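PDB 2JHN: 3-methyladenine dna-glycosylase from Archaeoglobus fulgidus, which belongs to the AlkA-type DNA glycosylases, helix-hairpin-helix (HhH-GPD) proteins of base excision DNA repair, here with a TATA-box-binding-protein-like N-terminal domain. Local coordinates for residues R36-A47 with D149-G160. The protein carries 1 engineered substitution. Sequence-based numbering, arbitrary orientation. Where two conformers were deposited one is given.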
ATOM      1  N   ARG A  36      -8.655  10.914   3.406  1.00 14.21           N
ATOM      2  CA  ARG A  36      -7.983  11.548   4.531  1.00 14.45           C
ATOM      3  C   ARG A  36      -7.355  10.591   5.523  1.00 14.16           C
ATOM      4  O   ARG A  36      -7.785   9.436   5.662  1.00 14.30           O
ATOM      5  CB  ARG A  36      -8.925  12.512   5.299  1.00 14.45           C
ATOM      6  CG  ARG A  36      -9.958  11.836   6.145  1.00 15.29           C
ATOM      7  CD  ARG A  36     -10.996  12.888   6.657  1.00 16.09           C
ATOM      8  NE  ARG A  36     -11.757  12.305   7.750  1.00 20.32           N
ATOM      9  CZ  ARG A  36     -12.916  11.668   7.614  1.00 22.38           C
ATOM     10  NH1 ARG A  36     -13.504  11.553   6.429  1.00 23.08           N
ATOM     11  NH2 ARG A  36     -13.501  11.151   8.685  1.00 25.31           N
ATOM     12  N   ARG A  37      -6.333  11.097   6.205  0.50 14.65           N
ATOM     13  CA  ARG A  37      -5.714  10.418   7.347  0.50 15.27           C
ATOM     14  C   ARG A  37      -4.880  11.385   8.152  0.50 15.54           C
ATOM     15  O   ARG A  37      -4.609  12.506   7.713  0.50 15.19           O
ATOM     16  CB  ARG A  37      -4.866   9.206   6.917  0.50 15.59           C
ATOM     17  CG  ARG A  37      -3.597   9.508   6.185  0.50 16.56           C
ATOM     18  CD  ARG A  37      -2.922   8.164   5.794  0.50 15.36           C
ATOM     19  NE  ARG A  37      -2.034   7.640   6.840  0.50 15.65           N
ATOM     20  CZ  ARG A  37      -1.541   6.396   6.862  0.50 16.14           C
ATOM     21  NH1 ARG A  37      -1.859   5.509   5.913  0.50 16.17           N
ATOM     22  NH2 ARG A  37      -0.739   6.029   7.845  0.50 14.88           N
ATOM     23  N   ALA A  38      -4.483  10.942   9.343  1.00 16.57           N
ATOM     24  CA  ALA A  38      -3.548  11.690  10.158  1.00 18.10           C
ATOM     25  C   ALA A  38      -2.177  11.126   9.797  1.00 19.91           C
ATOM     26  O   ALA A  38      -2.015   9.897   9.624  1.00 19.82           O
ATOM     27  CB  ALA A  38      -3.840  11.487  11.636  1.00 18.11           C
ATOM     28  N   ILE A  39      -1.207  12.014   9.625  1.00 20.84           N
ATOM     29  CA  ILE A  39       0.167  11.573   9.447  1.00 23.61           C
ATOM     30  C   ILE A  39       1.032  12.177  10.566  1.00 24.78           C
ATOM     31  O   ILE A  39       0.734  13.265  11.078  1.00 24.41           O
ATOM     32  CB  ILE A  39       0.722  11.861   8.021  1.00 22.65           C
ATOM     33  CG1 ILE A  39       0.774  13.362   7.745  1.00 24.62           C
ATOM     34  CG2 ILE A  39      -0.122  11.131   6.946  1.00 23.80           C
ATOM     35  CD1 ILE A  39       1.507  13.769   6.461  1.00 24.68           C
ATOM     36  N   VAL A  40       2.073  11.454  10.966  1.00 27.08           N
ATOM     37  CA  VAL A  40       2.999  11.974  11.971  1.00 29.24           C
ATOM     38  C   VAL A  40       4.072  12.768  11.244  1.00 30.46           C
ATOM     39  O   VAL A  40       4.740  12.263  10.331  1.00 30.59           O
ATOM     40  CB  VAL A  40       3.582  10.868  12.894  1.00 29.26           C
ATOM     41  CG1 VAL A  40       4.515  11.473  13.939  1.00 30.80           C
ATOM     42  CG2 VAL A  40       2.456  10.150  13.612  1.00 29.58           C
ATOM     43  N   LEU A  41       4.193  14.039  11.620  1.00 32.03           N
ATOM     44  CA  LEU A  41       5.097  14.950  10.947  1.00 33.49           C
ATOM     45  C   LEU A  41       5.868  15.703  12.020  1.00 34.54           C
ATOM     46  O   LEU A  41       5.277  16.438  12.834  1.00 34.69           O
ATOM     47  CB  LEU A  41       4.301  15.902  10.053  1.00 33.67           C
ATOM     48  CG  LEU A  41       4.965  16.476   8.808  1.00 34.61           C
ATOM     49  CD1 LEU A  41       5.301  15.383   7.797  1.00 36.06           C
ATOM     50  CD2 LEU A  41       4.040  17.511   8.190  1.00 33.20           C
ATOM     51  N   ASP A  42       7.184  15.481  12.031  1.00 35.80           N
ATOM     52  CA  ASP A  42       8.086  15.973  13.082  1.00 36.30           C
ATOM     53  C   ASP A  42       7.536  15.747  14.496  1.00 36.48           C
ATOM     54  O   ASP A  42       7.346  16.693  15.272  1.00 37.68           O
ATOM     55  CB  ASP A  42       8.482  17.434  12.819  1.00 36.68           C
ATOM     56  CG  ASP A  42       9.297  17.591  11.531  0.50 37.54           C
ATOM     57  OD1 ASP A  42      10.343  16.910  11.387  0.50 38.72           O
ATOM     58  OD2 ASP A  42       8.887  18.387  10.659  0.50 38.21           O
ATOM     59  N   GLY A  43       7.251  14.482  14.798  1.00 35.96           N
ATOM     60  CA  GLY A  43       6.854  14.055  16.132  1.00 35.06           C
ATOM     61  C   GLY A  43       5.469  14.476  16.569  1.00 34.63           C
ATOM     62  O   GLY A  43       5.119  14.355  17.751  1.00 35.23           O
ATOM     63  N   ARG A  44       4.671  14.966  15.627  1.00 33.35           N
ATOM     64  CA  ARG A  44       3.292  15.332  15.924  1.00 32.13           C
ATOM     65  C   ARG A  44       2.346  14.906  14.776  1.00 30.74           C
ATOM     66  O   ARG A  44       2.738  14.911  13.611  1.00 30.24           O
ATOM     67  CB  ARG A  44       3.195  16.830  16.284  1.00 32.40           C
ATOM     68  CG  ARG A  44       3.564  17.815  15.175  1.00 33.56           C
ATOM     69  CD  ARG A  44       2.291  18.490  14.708  1.00 34.84           C
ATOM     70  NE  ARG A  44       2.410  19.665  13.830  1.00 36.04           N
ATOM     71  CZ  ARG A  44       3.314  19.885  12.871  1.00 35.26           C
ATOM     72  NH1 ARG A  44       4.282  19.019  12.596  1.00 36.22           N
ATOM     73  NH2 ARG A  44       3.228  21.004  12.174  1.00 33.92           N
ATOM     74  N   ALA A  45       1.124  14.503  15.125  1.00 29.41           N
ATOM     75  CA  ALA A  45       0.140  14.092  14.121  1.00 27.40           C
ATOM     76  C   ALA A  45      -0.605  15.292  13.558  1.00 26.48           C
ATOM     77  O   ALA A  45      -1.122  16.128  14.301  1.00 25.90           O
ATOM     78  CB  ALA A  45      -0.837  13.103  14.704  1.00 27.24           C
ATOM     79  N   VAL A  46      -0.639  15.361  12.232  1.00 25.19           N
ATOM     80  CA  VAL A  46      -1.372  16.383  11.500  1.00 24.00           C
ATOM     81  C   VAL A  46      -2.481  15.760  10.647  1.00 23.43           C
ATOM     82  O   VAL A  46      -2.403  14.576  10.257  1.00 22.84           O
ATOM     83  CB  VAL A  46      -0.435  17.285  10.631  1.00 24.53           C
ATOM     84  CG1 VAL A  46       0.520  18.069  11.523  1.00 23.44           C
ATOM     85  CG2 VAL A  46       0.346  16.469   9.595  1.00 24.00           C
ATOM     86  N   ALA A  47      -3.510  16.557  10.383  1.00 21.68           N
ATOM     87  CA  ALA A  47      -4.615  16.169   9.513  1.00 21.16           C
ATOM     88  C   ALA A  47      -4.231  16.499   8.065  1.00 19.90           C
ATOM     89  O   ALA A  47      -3.717  17.592   7.776  1.00 20.05           O
ATOM     90  CB  ALA A  47      -5.894  16.910   9.911  1.00 21.28           C
ATOM     91  N   ASP A 149      -3.136   7.409  16.329  1.00 25.14           N
ATOM     92  CA  ASP A 149      -3.374   8.825  16.560  1.00 27.15           C
ATOM     93  C   ASP A 149      -4.745   9.235  16.036  1.00 27.85           C
ATOM     94  O   ASP A 149      -5.261   8.647  15.090  1.00 26.95           O
ATOM     95  CB  ASP A 149      -2.292   9.670  15.893  1.00 28.06           C
ATOM     96  CG  ASP A 149      -1.011   9.707  16.697  1.00 32.09           C
ATOM     97  OD1 ASP A 149      -1.047  10.145  17.880  1.00 36.26           O
ATOM     98  OD2 ASP A 149       0.036   9.305  16.144  1.00 35.15           O
ATOM     99  N   GLU A 150      -5.324  10.252  16.670  1.00 29.22           N
ATOM    100  CA  GLU A 150      -6.592  10.833  16.248  1.00 30.64           C
ATOM    101  C   GLU A 150      -6.430  12.349  16.258  1.00 31.02           C
ATOM    102  O   GLU A 150      -5.940  12.922  17.245  1.00 31.01           O
ATOM    103  CB  GLU A 150      -7.711  10.391  17.194  1.00 31.11           C
ATOM    104  CG  GLU A 150      -9.106  10.327  16.572  1.00 33.16           C
ATOM    105  CD  GLU A 150     -10.168   9.788  17.540  1.00 33.51           C
ATOM    106  OE1 GLU A 150      -9.819   8.962  18.427  1.00 36.72           O
ATOM    107  OE2 GLU A 150     -11.354  10.186  17.406  1.00 37.10           O
ATOM    108  N   VAL A 151      -6.787  12.984  15.144  1.00 30.27           N
ATOM    109  CA  VAL A 151      -6.747  14.431  15.023  1.00 31.19           C
ATOM    110  C   VAL A 151      -8.143  14.900  14.634  1.00 31.59           C
ATOM    111  O   VAL A 151      -8.754  14.387  13.691  1.00 31.00           O
ATOM    112  CB  VAL A 151      -5.691  14.925  13.974  1.00 30.62           C
ATOM    113  CG1 VAL A 151      -5.772  16.426  13.778  1.00 31.00           C
ATOM    114  CG2 VAL A 151      -4.280  14.553  14.391  1.00 31.56           C
ATOM    115  N   GLU A 152      -8.661  15.862  15.390  1.00 32.56           N
ATOM    116  CA  GLU A 152      -9.891  16.533  15.020  1.00 33.66           C
ATOM    117  C   GLU A 152      -9.512  17.891  14.430  1.00 33.63           C
ATOM    118  O   GLU A 152      -8.755  18.663  15.040  1.00 33.33           O
ATOM    119  CB  GLU A 152     -10.823  16.672  16.234  1.00 34.45           C
ATOM    120  CG  GLU A 152     -12.301  16.637  15.875  1.00 37.33           C
ATOM    121  CD  GLU A 152     -13.168  16.034  16.979  1.00 42.36           C
ATOM    122  OE1 GLU A 152     -12.741  16.033  18.161  1.00 45.17           O
ATOM    123  OE2 GLU A 152     -14.282  15.558  16.661  1.00 43.39           O
ATOM    124  N   TRP A 153      -9.998  18.144  13.216  1.00 33.85           N
ATOM    125  CA  TRP A 153      -9.701  19.372  12.473  1.00 34.30           C
ATOM    126  C   TRP A 153     -10.851  19.625  11.515  1.00 35.05           C
ATOM    127  O   TRP A 153     -11.413  18.676  10.943  1.00 34.56           O
ATOM    128  CB  TRP A 153      -8.376  19.275  11.716  1.00 33.86           C
ATOM    129  CG  TRP A 153      -8.037  20.530  10.956  1.00 33.38           C
ATOM    130  CD1 TRP A 153      -7.658  21.739  11.487  1.00 32.82           C
ATOM    131  CD2 TRP A 153      -8.079  20.711   9.530  1.00 31.71           C
ATOM    132  NE1 TRP A 153      -7.449  22.652  10.476  1.00 32.91           N
ATOM    133  CE2 TRP A 153      -7.694  22.047   9.268  1.00 32.31           C
ATOM    134  CE3 TRP A 153      -8.383  19.866   8.449  1.00 31.51           C
ATOM    135  CZ2 TRP A 153      -7.619  22.565   7.967  1.00 33.21           C
ATOM    136  CZ3 TRP A 153      -8.307  20.379   7.158  1.00 32.16           C
ATOM    137  CH2 TRP A 153      -7.927  21.717   6.926  1.00 32.54           C
ATOM    138  N   ASN A 154     -11.208  20.904  11.351  1.00 36.07           N
ATOM    139  CA  ASN A 154     -12.537  21.280  10.856  1.00 37.16           C
ATOM    140  C   ASN A 154     -13.554  20.518  11.704  1.00 36.87           C
ATOM    141  O   ASN A 154     -13.440  20.490  12.941  1.00 37.89           O
ATOM    142  CB  ASN A 154     -12.704  21.014   9.353  1.00 37.61           C
ATOM    143  CG  ASN A 154     -12.004  22.068   8.484  1.00 41.13           C
ATOM    144  OD1 ASN A 154     -10.904  22.532   8.803  1.00 43.59           O
ATOM    145  ND2 ASN A 154     -12.645  22.442   7.372  1.00 42.51           N
ATOM    146  N   GLY A 155     -14.525  19.878  11.073  1.00 36.35           N
ATOM    147  CA  GLY A 155     -15.454  19.059  11.832  1.00 35.65           C
ATOM    148  C   GLY A 155     -15.170  17.577  11.740  1.00 34.85           C
ATOM    149  O   GLY A 155     -16.025  16.761  12.095  1.00 35.65           O
ATOM    150  N   LEU A 156     -13.959  17.228  11.297  1.00 33.52           N
ATOM    151  CA  LEU A 156     -13.661  15.869  10.830  1.00 31.64           C
ATOM    152  C   LEU A 156     -12.628  15.150  11.671  1.00 30.12           C
ATOM    153  O   LEU A 156     -11.701  15.761  12.174  1.00 29.42           O
ATOM    154  CB  LEU A 156     -13.168  15.912   9.383  1.00 31.67           C
ATOM    155  CG  LEU A 156     -14.251  16.077   8.320  1.00 32.66           C
ATOM    156  CD1 LEU A 156     -13.622  16.290   6.951  1.00 33.92           C
ATOM    157  CD2 LEU A 156     -15.176  14.853   8.329  1.00 33.74           C
ATOM    158  N   LYS A 157     -12.787  13.838  11.800  1.00 28.92           N
ATOM    159  CA  LYS A 157     -11.807  13.042  12.514  1.00 27.45           C
ATOM    160  C   LYS A 157     -10.796  12.430  11.521  1.00 26.10           C
ATOM    161  O   LYS A 157     -11.200  11.864  10.505  1.00 25.91           O
ATOM    162  CB  LYS A 157     -12.504  11.959  13.328  1.00 28.69           C
ATOM    163  CG  LYS A 157     -13.380  12.508  14.474  1.00 29.78           C
ATOM    164  CD  LYS A 157     -14.179  11.385  15.102  1.00 32.48           C
ATOM    165  CE  LYS A 157     -15.300  11.913  15.995  1.00 35.41           C
ATOM    166  NZ  LYS A 157     -15.681  10.846  16.960  1.00 36.68           N
ATOM    167  N   PHE A 158      -9.507  12.575  11.819  1.00 23.49           N
ATOM    168  CA  PHE A 158      -8.417  12.000  11.000  1.00 22.08           C
ATOM    169  C   PHE A 158      -7.668  10.940  11.817  1.00 21.83           C
ATOM    170  O   PHE A 158      -7.207  11.219  12.933  1.00 21.59           O
ATOM    171  CB  PHE A 158      -7.421  13.083  10.571  1.00 21.30           C
ATOM    172  CG  PHE A 158      -8.016  14.152   9.690  1.00 22.42           C
ATOM    173  CD1 PHE A 158      -7.668  14.229   8.338  1.00 19.99           C
ATOM    174  CD2 PHE A 158      -8.917  15.102  10.215  1.00 21.94           C
ATOM    175  CE1 PHE A 158      -8.219  15.234   7.504  1.00 22.10           C
ATOM    176  CE2 PHE A 158      -9.471  16.091   9.393  1.00 21.78           C
ATOM    177  CZ  PHE A 158      -9.116  16.161   8.030  1.00 21.87           C
ATOM    178  N   TYR A 159      -7.506   9.747  11.248  1.00 20.52           N
ATOM    179  CA  TYR A 159      -6.913   8.622  11.977  1.00 19.88           C
ATOM    180  C   TYR A 159      -5.525   8.301  11.410  1.00 18.82           C
ATOM    181  O   TYR A 159      -5.312   8.400  10.195  1.00 16.85           O
ATOM    182  CB  TYR A 159      -7.845   7.402  11.902  1.00 21.39           C
ATOM    183  CG  TYR A 159      -9.286   7.708  12.323  1.00 23.11           C
ATOM    184  CD1 TYR A 159      -9.726   7.483  13.635  1.00 25.27           C
ATOM    185  CD2 TYR A 159     -10.194   8.235  11.407  1.00 23.34           C
ATOM    186  CE1 TYR A 159     -11.071   7.787  14.018  1.00 24.13           C
ATOM    187  CE2 TYR A 159     -11.513   8.533  11.767  1.00 26.04           C
ATOM    188  CZ  TYR A 159     -11.946   8.301  13.065  1.00 25.50           C
ATOM    189  OH  TYR A 159     -13.275   8.618  13.365  1.00 27.42           O
ATOM    190  N   GLY A 160      -4.588   7.942  12.296  1.00 17.94           N
ATOM    191  CA  GLY A 160      -3.229   7.527  11.886  1.00 16.93           C
ATOM    192  C   GLY A 160      -2.902   6.095  12.300  1.00 15.95           C
ATOM    193  O   GLY A 160      -3.500   5.554  13.235  1.00 16.48           O
TER
HETATM  194  O   HOH W   1      -8.472   8.918   8.476  1.00 15.77           O
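Arg36 holds the carbonyl oxygen of Lys157 with two nitrogens of its guanidinium: NE donates to Lys157 O at 2.8 Å and NH2 to the same oxygen at 3.0 Å. That oxygen lies in the guanidinium plane, with the NH2 donor in the carbonyl plane and the NE donor above it. NH1 turns to a salt bridge with Glu31, and Leu156 CD2 sits over one guanidinium face, so two partners and an apolar cover fix the rotation of the group. Further along, Ala38 N gives Tyr159 O a hydrogen bond of 2.8 Å, nearly straight at the hydrogen (173°) though the donor stands well above the carbonyl plane, and a water joins Arg36 O to Tyr159 N. These links lie where the two-stranded hairpin 150-159, with its type II' turn, packs against strands 34-41 and 44-54 of the antiparallel sheet in the TBP-like domain, tying the HhH-GPD part of the chain to it; the axes of segments 36-41 and 156-159 run 53° apart in N-to-C direction. At the centre the flat ring of Phe158 is sandwiched between a methyl and a slender methylene chain, both able to lie close: Ala47 CB stands over the middle of one face, 3.4 Å from the centroid, while the extended Arg36 chain lays CD over the opposite face. Methyl-sized Ala45 and Ala47 also let branched Val151 come close, its CG2 3.7 Å from Ala45 CB.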